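PDB 3LR1: tungstate ABC transporter, periplasmic tungstate-binding protein from Geobacter sulfurreducens, which probably binds tungstate in the periplasm and hands it to the membrane components of an ABC transporter for uptake into the cell. Local coordinates for residues A[21-26]-A[230-235]; A[49-54]-A[67-72]; A[61-66]-A[78-83]. One frame throughout, in Å; residues are numbered along the deposited sequence.

How the contacts relate
Contact 1 joins helices near the two ends of the chain, while contacts 2 and 3 share helix 63-71, holding its C-terminal and N-terminal ends respectively. Contact 1 is wholly apolar and partly buried. Contact 2 lies farthest from the chain's centre yet is buried locally: an aromatic edge meets a helix backbone, with a water bridging two carboxylates across it and a Lys68-Asp72 salt bridge within 67-72. Contact 3, closest to the centre and partly buried, is a network of charges between helix 63-71 and strand 78-90. Ile233 of contact 1 packs on Val81 and Tyr83 of contact 3, and Val70 touches Arg78 between contacts 2 and 3; contacts 1 and 2 stay about 13 Å apart at their nearest atoms.

Contact 1 of 3, residues A[21-26]-A[230-235]; sequences LKVLLP and LKIISD
An antiparallel helix pair brings Ile232 of the last helix of the chain, 227-235, against Val23 and Leu24 of helix 20-32. The axes of the short segments run at 163° and approach to 9.6 Å, close enough for aliphatic branches to mesh. Ile232 is the centre of the contact. With chi1 at -71°, CG1 is anti to the carbonyl carbon and CG2 anti to the backbone N, which aims the CG2 methyl at the facing helix, 3.7 Å from Val23 CG1. The same methyl comes 4.0 Å from Leu24 CA, so it rests on the backbone as well as on side chains. The longer branch of Ile232 goes another way, its CD1 passing 3.8 Å from Val23 O.

The pairing closes a topology familiar from periplasmic binding proteins, in which the chain leaves its first lobe, builds the second and comes back; here the C-terminal helix is laid against one of the earliest helices, some 200 residues before it. Leu24 works on the more buried side of the pair. With CG anti to the backbone N (chi1 -174°), it swings its CD1 methyl between the two isoleucines, 4.1 Å from Ile232 CG2 and 4.0 Å from Ile233 CG1. Ile233 therefore meets helix 20-32 through its CG1 methylene, while strand 78-90 lies beneath it. Helix 214-224 covers the same side, where Val224 touches both Leu24 and Ile233. Tyr223 packs on Ile232, and its hydroxyl is hydrogen-bonded to Leu24 O, a polar tie beside this apolar seam. Val23, by contrast, lies at the exposed margin, with its CG1 methyl turned in over Ile232.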
loop_
_atom_site.group_PDB
_atom_site.type_symbol
_atom_site.label_atom_id
_atom_site.label_comp_id
_atom_site.label_asym_id
_atom_site.label_seq_id
_atom_site.Cartn_x
_atom_site.Cartn_y
_atom_site.Cartn_z
ATOM N N LEU A 21 -7.392 8.622 -2.005
ATOM C CA LEU A 21 -8.518 8.440 -2.930
ATOM C C LEU A 21 -9.645 9.440 -2.723
ATOM O O LEU A 21 -10.257 9.836 -3.674
ATOM C CB LEU A 21 -9.025 6.991 -2.883
ATOM C CG LEU A 21 -7.980 5.965 -3.361
ATOM C CD1 LEU A 21 -8.548 4.527 -3.220
ATOM C CD2 LEU A 21 -7.430 6.249 -4.743
ATOM N N LYS A 22 -9.888 9.888 -1.487
ATOM C CA LYS A 22 -10.877 10.865 -1.194
ATOM C C LYS A 22 -10.634 12.224 -1.886
ATOM O O LYS A 22 -11.557 12.908 -2.218
ATOM C CB LYS A 22 -11.030 11.003 0.341
ATOM C CG LYS A 22 -12.403 11.471 0.745
ATOM C CD LYS A 22 -12.633 11.254 2.284
ATOM C CE LYS A 22 -11.389 11.650 3.138
ATOM N NZ LYS A 22 -10.761 12.999 2.821
ATOM N N VAL A 23 -9.394 12.552 -2.176
ATOM C CA VAL A 23 -8.983 13.770 -2.857
ATOM C C VAL A 23 -8.750 13.524 -4.380
ATOM O O VAL A 23 -9.114 14.335 -5.216
ATOM C CB VAL A 23 -7.711 14.314 -2.170
ATOM C CG1 VAL A 23 -7.219 15.545 -2.859
ATOM C CG2 VAL A 23 -8.007 14.639 -0.648
ATOM N N LEU A 24 -8.209 12.364 -4.738
ATOM C CA LEU A 24 -7.885 12.052 -6.119
ATOM C C LEU A 24 -9.124 11.804 -6.984
ATOM O O LEU A 24 -9.144 12.198 -8.169
ATOM C CB LEU A 24 -6.968 10.806 -6.163
ATOM C CG LEU A 24 -6.385 10.375 -7.503
ATOM C CD1 LEU A 24 -5.517 11.453 -8.177
ATOM C CD2 LEU A 24 -5.573 9.130 -7.283
ATOM N N LEU A 25 -10.132 11.103 -6.454
ATOM C CA LEU A 25 -11.252 10.685 -7.274
ATOM C C LEU A 25 -12.331 11.752 -7.649
ATOM O O LEU A 25 -12.860 11.707 -8.732
ATOM C CB LEU A 25 -11.912 9.408 -6.706
ATOM C CG LEU A 25 -10.996 8.185 -6.596
ATOM C CD1 LEU A 25 -11.729 6.963 -5.824
ATOM C CD2 LEU A 25 -10.536 7.770 -7.969
ATOM N N PRO A 26 -12.689 12.680 -6.757
ATOM C CA PRO A 26 -13.779 13.594 -7.130
ATOM C C PRO A 26 -13.673 14.392 -8.435
ATOM O O PRO A 26 -14.693 14.503 -9.170
ATOM C CB PRO A 26 -13.944 14.464 -5.906
ATOM C CG PRO A 26 -13.589 13.534 -4.754
ATOM C CD PRO A 26 -12.376 12.768 -5.317
ATOM N N LEU A 230 -1.391 13.607 -11.142
ATOM C CA LEU A 230 -0.060 13.669 -10.552
ATOM C C LEU A 230 0.081 14.816 -9.569
ATOM O O LEU A 230 0.682 14.658 -8.517
ATOM C CB LEU A 230 1.004 13.811 -11.620
ATOM C CG LEU A 230 1.230 12.618 -12.548
ATOM C CD1 LEU A 230 2.157 13.045 -13.755
ATOM C CD2 LEU A 230 1.876 11.535 -11.710
ATOM N N LYS A 231 -0.506 15.960 -9.878
ATOM C CA LYS A 231 -0.441 17.089 -8.998
ATOM C C LYS A 231 -1.133 16.814 -7.679
ATOM O O LYS A 231 -0.646 17.187 -6.632
ATOM C CB LYS A 231 -1.035 18.342 -9.647
ATOM C CG LYS A 231 -0.674 19.557 -8.849
ATOM C CD LYS A 231 -1.235 20.822 -9.500
ATOM C CE LYS A 231 -1.461 21.955 -8.475
ATOM N NZ LYS A 231 -2.853 22.570 -8.633
ATOM N N ILE A 232 -2.269 16.140 -7.711
ATOM C CA ILE A 232 -2.935 15.812 -6.478
ATOM C C ILE A 232 -2.079 14.847 -5.661
ATOM O O ILE A 232 -1.949 14.999 -4.430
ATOM C CB ILE A 232 -4.328 15.162 -6.744
ATOM C CG1 ILE A 232 -5.281 16.255 -7.270
ATOM C CG2 ILE A 232 -4.829 14.478 -5.439
ATOM C CD1 ILE A 232 -6.645 15.756 -7.788
ATOM N N ILE A 233 -1.499 13.859 -6.354
ATOM C CA ILE A 233 -0.720 12.823 -5.664
ATOM C C ILE A 233 0.521 13.453 -5.066
ATOM O O ILE A 233 0.903 13.122 -3.940
ATOM C CB ILE A 233 -0.378 11.644 -6.615
ATOM C CG1 ILE A 233 -1.682 10.916 -7.007
ATOM C CG2 ILE A 233 0.661 10.677 -5.998
ATOM C CD1 ILE A 233 -1.496 10.014 -8.229
ATOM N N SER A 234 1.150 14.363 -5.805
ATOM C CA SER A 234 2.374 15.006 -5.289
ATOM C C SER A 234 2.077 16.044 -4.206
ATOM O O SER A 234 2.915 16.238 -3.338
ATOM C CB SER A 234 3.191 15.655 -6.402
ATOM O OG SER A 234 2.544 16.851 -6.769
ATOM N N ASP A 235 0.895 16.686 -4.245
ATOM C CA ASP A 235 0.471 17.691 -3.224
ATOM C C ASP A 235 -0.071 17.034 -1.950
ATOM O O ASP A 235 -0.184 17.667 -0.937
ATOM C CB ASP A 235 -0.661 18.594 -3.756
ATOM C CG ASP A 235 -0.170 19.714 -4.688
ATOM O OD1 ASP A 235 0.996 19.665 -5.123
ATOM O OD2 ASP A 235 -0.988 20.636 -4.995
#

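Contact 2 of 3, residues A[49-54]-A[67-72]; sequences LGEAGD and DKFVAD
The ring of Phe69 meets the end of helix 43-51 edge-on, with Gly50 C and Glu51 N lying close to the ring plane. Phe69 CE1 is 3.6 Å from Glu51 N, and CZ is 3.8 Å from Gly50 C. Glu51 adds its CG methylene, 3.8 Å from Phe69 CE1, and the carboxylate and ring planes are 11° apart. Gly50 leaves room for this approach: a beta carbon there would point at the ring and fall 2.8 Å from Phe69 CZ.

Phe69 CG is anti to the backbone N (chi1 -169°), which carries the ring across to the other helix, and Met202 of strand 197-204 packs against it. Farther out, Glu51, extended beyond CG, reaches a water that donates 2.8 Å bonds to Glu51 OE2 and Asp72 OD2. Lys68 NZ bonds the same Asp72 OD2 at 2.9 Å, on its syn side. Gly53, with positive phi, forms a Schellman motif, its N and that of Asp54 bonding back into the last turn.

The buried part is a ring edge in van der Waals contact with a peptide unit; the two carboxylates beside it share a water, and the lysine, paired with Asp72, probably eases their repulsion.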
loop_
_atom_site.group_PDB
_atom_site.type_symbol
_atom_site.label_atom_id
_atom_site.label_comp_id
_atom_site.label_asym_id
_atom_site.label_seq_id
_atom_site.Cartn_x
_atom_site.Cartn_y
_atom_site.Cartn_z
ATOM N N LEU A 49 -10.745 -10.340 -6.975
ATOM C CA LEU A 49 -11.911 -9.631 -7.467
ATOM C C LEU A 49 -11.755 -9.264 -8.939
ATOM O O LEU A 49 -12.675 -9.449 -9.725
ATOM C CB LEU A 49 -12.219 -8.410 -6.619
ATOM C CG LEU A 49 -12.830 -8.667 -5.229
ATOM C CD1 LEU A 49 -12.830 -7.334 -4.484
ATOM C CD2 LEU A 49 -14.232 -9.308 -5.394
ATOM N N GLY A 50 -10.562 -8.859 -9.334
ATOM C CA GLY A 50 -10.282 -8.551 -10.715
ATOM C C GLY A 50 -10.243 -9.838 -11.568
ATOM O O GLY A 50 -10.756 -9.830 -12.662
ATOM N N GLU A 51 -9.678 -10.919 -11.014
ATOM C CA GLU A 51 -9.645 -12.280 -11.659
ATOM C C GLU A 51 -11.031 -12.797 -11.925
ATOM O O GLU A 51 -11.215 -13.542 -12.850
ATOM C CB GLU A 51 -8.882 -13.300 -10.847
ATOM C CG GLU A 51 -7.350 -13.121 -10.863
ATOM C CD GLU A 51 -6.578 -14.149 -10.057
ATOM O OE1 GLU A 51 -7.222 -15.060 -9.457
ATOM O OE2 GLU A 51 -5.327 -14.025 -10.000
ATOM N N ALA A 52 -11.993 -12.397 -11.108
ATOM C CA ALA A 52 -13.401 -12.794 -11.263
ATOM C C ALA A 52 -14.218 -11.826 -12.130
ATOM O O ALA A 52 -15.359 -12.102 -12.451
ATOM C CB ALA A 52 -14.054 -12.958 -9.832
ATOM N N GLY A 53 -13.662 -10.695 -12.509
ATOM C CA GLY A 53 -14.396 -9.677 -13.285
ATOM C C GLY A 53 -15.375 -8.854 -12.463
ATOM O O GLY A 53 -16.290 -8.253 -13.040
ATOM N N ASP A 54 -15.240 -8.869 -11.138
ATOM C CA ASP A 54 -16.197 -8.189 -10.242
ATOM C C ASP A 54 -15.800 -6.752 -9.974
ATOM O O ASP A 54 -16.546 -6.029 -9.316
ATOM C CB ASP A 54 -16.386 -8.959 -8.896
ATOM C CG ASP A 54 -17.291 -10.172 -9.040
ATOM O OD1 ASP A 54 -18.487 -9.946 -9.363
ATOM O OD2 ASP A 54 -16.866 -11.348 -8.871
ATOM N N ASP A 67 2.483 -8.272 -11.723
ATOM C CA ASP A 67 3.066 -8.877 -12.921
ATOM C C ASP A 67 2.363 -10.140 -13.333
ATOM O O ASP A 67 2.145 -10.373 -14.528
ATOM C CB ASP A 67 4.566 -9.122 -12.752
ATOM C CG ASP A 67 5.393 -7.817 -12.778
ATOM O OD1 ASP A 67 4.922 -6.694 -13.118
ATOM O OD2 ASP A 67 6.554 -7.900 -12.430
ATOM N N LYS A 68 2.036 -10.980 -12.355
ATOM C CA LYS A 68 1.332 -12.222 -12.617
ATOM C C LYS A 68 -0.061 -11.967 -13.161
ATOM O O LYS A 68 -0.511 -12.650 -14.013
ATOM C CB LYS A 68 1.267 -13.109 -11.348
ATOM C CG LYS A 68 0.691 -14.472 -11.616
ATOM C CD LYS A 68 0.787 -15.452 -10.451
ATOM C CE LYS A 68 0.129 -16.769 -10.801
ATOM N NZ LYS A 68 -1.339 -16.685 -10.896
ATOM N N PHE A 69 -0.741 -10.970 -12.626
ATOM C CA PHE A 69 -2.099 -10.602 -13.037
ATOM C C PHE A 69 -2.124 -10.188 -14.502
ATOM O O PHE A 69 -3.044 -10.540 -15.247
ATOM C CB PHE A 69 -2.580 -9.492 -12.109
ATOM C CG PHE A 69 -4.047 -9.145 -12.211
ATOM C CD1 PHE A 69 -4.987 -9.902 -11.580
ATOM C CD2 PHE A 69 -4.459 -8.036 -12.877
ATOM C CE1 PHE A 69 -6.379 -9.546 -11.659
ATOM C CE2 PHE A 69 -5.810 -7.667 -12.984
ATOM C CZ PHE A 69 -6.754 -8.420 -12.362
ATOM N N VAL A 70 -1.093 -9.454 -14.900
ATOM C CA VAL A 70 -0.897 -9.053 -16.280
ATOM C C VAL A 70 -0.513 -10.240 -17.156
ATOM O O VAL A 70 -1.112 -10.441 -18.211
ATOM C CB VAL A 70 0.089 -7.887 -16.453
ATOM C CG1 VAL A 70 0.534 -7.710 -17.961
ATOM C CG2 VAL A 70 -0.409 -6.537 -15.839
ATOM N N ALA A 71 0.441 -11.049 -16.707
ATOM C CA ALA A 71 0.900 -12.233 -17.439
ATOM C C ALA A 71 -0.237 -13.222 -17.672
ATOM O O ALA A 71 -0.343 -13.840 -18.750
ATOM C CB ALA A 71 2.064 -12.927 -16.685
ATOM N N ASP A 72 -1.091 -13.330 -16.658
ATOM C CA ASP A 72 -2.254 -14.197 -16.707
ATOM C C ASP A 72 -3.387 -13.667 -17.590
ATOM O O ASP A 72 -4.370 -14.366 -17.818
ATOM C CB ASP A 72 -2.804 -14.394 -15.290
ATOM C CG ASP A 72 -1.987 -15.339 -14.438
ATOM O OD1 ASP A 72 -1.021 -16.020 -14.885
ATOM O OD2 ASP A 72 -2.329 -15.389 -13.234
HETATM O O HOH W 1 -3.173 -13.276 -11.596
#

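Contact 3 of 3, residues A[61-66]-A[78-83]; sequences HARKLE and RKDVMY
Glu66 OE2 is gripped twice by Arg78, whose NE and NH2 each stand 2.8 Å from it. Both bonds are bent, one oxygen serving two nitrogens side-on; the planes are almost parallel but stepped, so both nitrogens meet OE2 from one face of the carboxylate, tilted from its plane. Arg78 reaches across with CG anti to its N (chi1 -175°) and its chain extended. Glu66 OE1 takes a 2.7 Å bond from Ala62 N on its anti lone pair, away from OE2, almost straight at 167°, tying the carboxylate to the helix N-cap.

Arg78 NH2 lies over the Arg63 guanidinium face, toward its rim, 3.1 Å from Arg63 NH1, the planes 36° apart. Glu66 and Asp80 probably make this close approach of two like-charged groups tolerable; Asp80 OD1 forms a 3.1 Å salt bridge to Arg63 NH2 and pairs with Arg78. A glutamine in place of Glu66 would probably lose the charge offsetting the arginines and, its oxygen kept on Arg78, turn an NH2 against the Ala62 N-H, leaving that donor without its acceptor.

The network joins helix 63-71 to strand 78-90, with Val60 of strand 57-60 against Glu66 and Met202 of strand 197-204 against Arg78.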
loop_
_atom_site.group_PDB
_atom_site.type_symbol
_atom_site.label_atom_id
_atom_site.label_comp_id
_atom_site.label_asym_id
_atom_site.label_seq_id
_atom_site.Cartn_x
_atom_site.Cartn_y
_atom_site.Cartn_z
ATOM N N HIS A 61 -0.176 -2.129 -4.494
ATOM C CA HIS A 61 1.285 -2.017 -4.464
ATOM C C HIS A 61 1.735 -3.434 -4.132
ATOM O O HIS A 61 1.797 -3.810 -2.989
ATOM C CB HIS A 61 1.809 -0.974 -3.394
ATOM C CG HIS A 61 3.304 -0.938 -3.315
ATOM N ND1 HIS A 61 4.103 -0.911 -4.444
ATOM C CD2 HIS A 61 4.154 -1.042 -2.267
ATOM C CE1 HIS A 61 5.378 -0.976 -4.087
ATOM N NE2 HIS A 61 5.435 -1.058 -2.777
ATOM N N ALA A 62 2.084 -4.225 -5.140
ATOM C CA ALA A 62 2.485 -5.647 -4.926
ATOM C C ALA A 62 3.024 -6.141 -6.247
ATOM O O ALA A 62 2.321 -6.776 -7.079
ATOM C CB ALA A 62 1.312 -6.479 -4.500
ATOM N N ARG A 63 4.243 -5.760 -6.491
ATOM C CA ARG A 63 4.796 -5.851 -7.844
ATOM C C ARG A 63 4.746 -7.275 -8.452
ATOM O O ARG A 63 4.284 -7.478 -9.589
ATOM C CB ARG A 63 6.244 -5.316 -7.860
ATOM C CG ARG A 63 6.899 -5.343 -9.269
ATOM C CD ARG A 63 5.912 -4.797 -10.364
ATOM N NE ARG A 63 6.435 -3.651 -11.104
ATOM C CZ ARG A 63 6.497 -2.416 -10.608
ATOM N NH1 ARG A 63 6.070 -2.185 -9.362
ATOM N NH2 ARG A 63 6.977 -1.404 -11.336
ATOM N N LYS A 64 5.156 -8.275 -7.695
ATOM C CA LYS A 64 5.160 -9.628 -8.252
ATOM C C LYS A 64 3.763 -10.080 -8.608
ATOM O O LYS A 64 3.534 -10.793 -9.583
ATOM C CB LYS A 64 5.778 -10.667 -7.327
ATOM C CG LYS A 64 6.965 -10.204 -6.579
ATOM C CD LYS A 64 7.588 -11.336 -5.698
ATOM C CE LYS A 64 9.072 -11.005 -5.350
ATOM N NZ LYS A 64 9.293 -10.283 -4.064
ATOM N N LEU A 65 2.832 -9.776 -7.736
ATOM C CA LEU A 65 1.461 -10.196 -7.953
ATOM C C LEU A 65 0.810 -9.431 -9.118
ATOM O O LEU A 65 0.046 -9.988 -9.891
ATOM C CB LEU A 65 0.675 -9.996 -6.673
ATOM C CG LEU A 65 1.080 -10.899 -5.530
ATOM C CD1 LEU A 65 0.140 -10.597 -4.358
ATOM C CD2 LEU A 65 1.066 -12.429 -5.963
ATOM N N GLU A 66 1.143 -8.171 -9.273
ATOM C CA GLU A 66 0.647 -7.352 -10.378
ATOM C C GLU A 66 1.184 -7.933 -11.692
ATOM O O GLU A 66 0.453 -8.047 -12.661
ATOM C CB GLU A 66 1.132 -5.918 -10.241
ATOM C CG GLU A 66 0.551 -5.097 -9.063
ATOM C CD GLU A 66 1.365 -3.813 -8.819
ATOM O OE1 GLU A 66 1.854 -3.555 -7.702
ATOM O OE2 GLU A 66 1.528 -3.052 -9.761
ATOM N N ARG A 78 -1.222 -1.672 -17.469
ATOM C CA ARG A 78 -0.673 -1.324 -16.162
ATOM C C ARG A 78 0.183 -0.068 -16.234
ATOM O O ARG A 78 1.071 0.048 -17.103
ATOM C CB ARG A 78 0.221 -2.427 -15.576
ATOM C CG ARG A 78 0.712 -2.151 -14.158
ATOM C CD ARG A 78 1.942 -2.972 -13.718
ATOM N NE ARG A 78 2.416 -2.654 -12.373
ATOM C CZ ARG A 78 3.114 -1.559 -12.029
ATOM N NH1 ARG A 78 3.457 -0.626 -12.925
ATOM N NH2 ARG A 78 3.483 -1.385 -10.770
ATOM N N LYS A 79 -0.070 0.849 -15.318
ATOM C CA LYS A 79 0.772 2.023 -15.175
ATOM C C LYS A 79 1.234 2.197 -13.747
ATOM O O LYS A 79 0.479 1.974 -12.792
ATOM C CB LYS A 79 0.042 3.275 -15.687
ATOM C CG LYS A 79 -0.115 3.357 -17.197
ATOM C CD LYS A 79 1.011 4.171 -17.836
ATOM C CE LYS A 79 0.983 5.719 -17.457
ATOM N NZ LYS A 79 2.357 6.471 -17.403
ATOM N N ASP A 80 2.481 2.612 -13.588
ATOM C CA ASP A 80 3.022 2.973 -12.308
ATOM C C ASP A 80 2.385 4.255 -11.869
ATOM O O ASP A 80 2.267 5.228 -12.658
ATOM C CB ASP A 80 4.549 3.297 -12.380
ATOM C CG ASP A 80 5.452 2.052 -12.416
ATOM O OD1 ASP A 80 5.028 0.948 -12.049
ATOM O OD2 ASP A 80 6.652 2.211 -12.784
ATOM N N VAL A 81 2.068 4.289 -10.589
ATOM C CA VAL A 81 1.572 5.440 -9.905
ATOM C C VAL A 81 2.516 5.637 -8.722
ATOM O O VAL A 81 2.483 4.897 -7.716
ATOM C CB VAL A 81 0.139 5.242 -9.410
ATOM C CG1 VAL A 81 -0.275 6.435 -8.553
ATOM C CG2 VAL A 81 -0.778 5.015 -10.564
HETATM N N MSE A 82 3.401 6.626 -8.879
HETATM C CA MSE A 82 4.451 6.830 -7.915
HETATM C C MSE A 82 3.814 7.538 -6.780
HETATM O O MSE A 82 3.376 8.682 -6.905
HETATM C CB MSE A 82 5.603 7.646 -8.509
HETATM C CG MSE A 82 6.338 6.867 -9.665
HETATM SE SE MSE A 82 7.316 5.238 -9.033
HETATM C CE MSE A 82 6.371 4.209 -10.228
ATOM N N TYR A 83 3.781 6.872 -5.636
ATOM C CA TYR A 83 3.169 7.483 -4.466
ATOM C C TYR A 83 3.664 6.814 -3.232
ATOM O O TYR A 83 3.942 5.620 -3.242
ATOM C CB TYR A 83 1.637 7.354 -4.536
ATOM C CG TYR A 83 0.962 7.650 -3.240
ATOM C CD1 TYR A 83 1.099 8.878 -2.652
ATOM C CD2 TYR A 83 0.174 6.703 -2.619
ATOM C CE1 TYR A 83 0.487 9.181 -1.410
ATOM C CE2 TYR A 83 -0.464 6.976 -1.384
ATOM C CZ TYR A 83 -0.277 8.225 -0.782
ATOM O OH TYR A 83 -0.839 8.572 0.433
#